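Citrate lyase subunit beta-like protein (Mycobacterium tuberculosis H37Rv, PDB 6CHU) is a magnesium-dependent lyase of the HpcH/HpaI aldolase family with roles in itaconate dissimilation and leucine catabolism. Local coordinates at residues Leu191-Val196 and Pro219-Val224. Sequence-based numbering, arbitrary orientation.
Sequences LDILDV and PSQIPV
Ile-193 touches Gln-221 and Ser-220 where two neighbouring beta-alpha loops of the TIM barrel meet. Residues 191-196 follow strand 184-187 and lead into helix 196-209. Residues 219-224 follow strand 213-216, the last strand of the barrel, and enter helix 221-228. The tight part centres on the buried side chain of Gln-221. CG is anti to the carbonyl carbon (chi1 -58°) and the chain is extended beyond it, which carries the amide across to the other loop. There NE2 lies 4.0 Å from CA of Ile-193. NE2 donates to His-190 O and to a water, while OE1 accepts from the backbone N atoms of Ile-217 and His-218. Four bonds thus fix the rotation of the amide and satisfy both its ends. Ile-193 also packs on Ile-217, on His-218 and on Met-259 of the second subunit. Its CG2 comes within 3.9 Å of Ser-220 OG, which is also hydrogen-bonded to His-218 ND1.

The other end is more open to solvent and rests on a single methyl pair. Exposed Val-196 meets Val-224 there, CG1 to CG2 at 3.9 Å, the two side chains meeting at a slant. Val-224 also leans on Leu-199 and Gln-200 of helix 196-209. Beside the direct bond from Gln-221 NE2 to His-190 O, two waters join Ile-193 O to residues 219-224. One accepts from Gln-221 NE2 at 2.9 Å and lies within donating distance of Ile-193 O, though other acceptors may compete for its protons. A second, 2.8 Å from Ser-220 OG, donates to the same carbonyl oxygen. The two waters subtend about 103° at Ile-193 O, each 2.8 Å from it.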
loop_
_atom_site.group_PDB
_atom_site.type_symbol
_atom_site.label_atom_id
_atom_site.label_comp_id
_atom_site.label_asym_id
_atom_site.label_seq_id
_atom_site.Cartn_x
_atom_site.Cartn_y
_atom_site.Cartn_z
ATOM N N LEU A 191 -17.521 -6.526 13.085
ATOM C CA LEU A 191 -18.312 -6.056 14.221
ATOM C C LEU A 191 -19.806 -6.278 14.036
ATOM O O LEU A 191 -20.533 -6.365 15.035
ATOM C CB LEU A 191 -18.047 -4.573 14.487
ATOM C CG LEU A 191 -16.674 -4.241 15.085
ATOM C CD1 LEU A 191 -16.677 -2.799 15.529
ATOM C CD2 LEU A 191 -16.334 -5.140 16.265
ATOM N N ASP A 192 -20.282 -6.377 12.794
ATOM C CA ASP A 192 -21.707 -6.591 12.531
ATOM C C ASP A 192 -21.994 -8.081 12.671
ATOM O O ASP A 192 -21.932 -8.844 11.704
ATOM C CB ASP A 192 -22.093 -6.070 11.149
ATOM C CG ASP A 192 -23.601 -6.030 10.939
ATOM O OD1 ASP A 192 -24.342 -6.605 11.762
ATOM O OD2 ASP A 192 -24.050 -5.426 9.947
ATOM N N ILE A 193 -22.365 -8.482 13.893
ATOM C CA ILE A 193 -22.438 -9.902 14.246
ATOM C C ILE A 193 -23.475 -10.628 13.396
ATOM O O ILE A 193 -23.236 -11.739 12.908
ATOM C CB ILE A 193 -22.744 -10.060 15.746
ATOM C CG1 ILE A 193 -21.580 -9.535 16.578
ATOM C CG2 ILE A 193 -23.068 -11.512 16.076
ATOM C CD1 ILE A 193 -21.858 -9.543 18.072
ATOM N N LEU A 194 -24.657 -10.034 13.241
ATOM C CA LEU A 194 -25.717 -10.693 12.490
ATOM C C LEU A 194 -25.477 -10.669 10.985
ATOM O O LEU A 194 -26.205 -11.354 10.254
ATOM C CB LEU A 194 -27.073 -10.054 12.816
ATOM C CG LEU A 194 -27.506 -10.166 14.281
ATOM C CD1 LEU A 194 -28.853 -9.488 14.484
ATOM C CD2 LEU A 194 -27.575 -11.627 14.697
ATOM N N ASP A 195 -24.495 -9.898 10.512
ATOM C CA ASP A 195 -24.117 -9.867 9.096
ATOM C C ASP A 195 -23.258 -11.094 8.771
ATOM O O ASP A 195 -22.043 -11.022 8.576
ATOM C CB ASP A 195 -23.379 -8.576 8.769
ATOM C CG ASP A 195 -22.916 -8.514 7.324
ATOM O OD1 ASP A 195 -23.595 -9.103 6.449
ATOM O OD2 ASP A 195 -21.855 -7.900 7.073
ATOM N N VAL A 196 -23.923 -12.248 8.723
ATOM C CA VAL A 196 -23.222 -13.493 8.419
ATOM C C VAL A 196 -22.786 -13.516 6.958
ATOM O O VAL A 196 -21.714 -14.040 6.623
ATOM C CB VAL A 196 -24.120 -14.695 8.771
ATOM C CG1 VAL A 196 -23.538 -15.993 8.223
ATOM C CG2 VAL A 196 -24.302 -14.785 10.276
ATOM N N PRO A 219 -19.413 -15.971 19.413
ATOM C CA PRO A 219 -19.181 -17.388 19.077
ATOM C C PRO A 219 -19.943 -17.868 17.851
ATOM O O PRO A 219 -19.497 -18.824 17.202
ATOM C CB PRO A 219 -19.628 -18.130 20.345
ATOM C CG PRO A 219 -20.557 -17.198 21.041
ATOM C CD PRO A 219 -20.051 -15.812 20.735
ATOM N N SER A 220 -21.070 -17.232 17.507
ATOM C CA SER A 220 -21.808 -17.616 16.305
ATOM C C SER A 220 -20.984 -17.405 15.041
ATOM O O SER A 220 -21.297 -18.000 14.002
ATOM C CB SER A 220 -23.110 -16.815 16.204
ATOM O OG SER A 220 -22.812 -15.447 15.986
ATOM N N GLN A 221 -19.949 -16.571 15.102
ATOM C CA GLN A 221 -19.105 -16.339 13.940
ATOM C C GLN A 221 -18.101 -17.459 13.706
ATOM O O GLN A 221 -17.590 -17.590 12.588
ATOM C CB GLN A 221 -18.369 -15.005 14.092
ATOM C CG GLN A 221 -19.308 -13.811 14.262
ATOM C CD GLN A 221 -18.558 -12.508 14.484
ATOM O OE1 GLN A 221 -17.733 -12.404 15.385
ATOM N NE2 GLN A 221 -18.848 -11.503 13.657
ATOM N N ILE A 222 -17.809 -18.274 14.724
ATOM C CA ILE A 222 -16.769 -19.299 14.577
ATOM C C ILE A 222 -17.113 -20.324 13.502
ATOM O O ILE A 222 -16.238 -20.643 12.681
ATOM C CB ILE A 222 -16.466 -19.952 15.937
ATOM C CG1 ILE A 222 -15.836 -18.937 16.900
ATOM C CG2 ILE A 222 -15.543 -21.144 15.749
ATOM C CD1 ILE A 222 -14.404 -18.517 16.539
ATOM N N PRO A 223 -18.327 -20.885 13.444
ATOM C CA PRO A 223 -18.625 -21.839 12.361
ATOM C C PRO A 223 -18.475 -21.231 10.982
ATOM O O PRO A 223 -18.024 -21.909 10.048
ATOM C CB PRO A 223 -20.080 -22.245 12.642
ATOM C CG PRO A 223 -20.267 -21.997 14.086
ATOM C CD PRO A 223 -19.447 -20.786 14.399
ATOM N N VAL A 224 -18.846 -19.959 10.831
ATOM C CA VAL A 224 -18.740 -19.307 9.531
ATOM C C VAL A 224 -17.281 -19.226 9.105
ATOM O O VAL A 224 -16.931 -19.538 7.960
ATOM C CB VAL A 224 -19.409 -17.920 9.581
ATOM C CG1 VAL A 224 -19.365 -17.243 8.221
ATOM C CG2 VAL A 224 -20.850 -18.055 10.071
HETATM O O HOH W 1 -20.815 -11.849 11.548
HETATM O O HOH W 2 -23.699 -14.396 13.536
#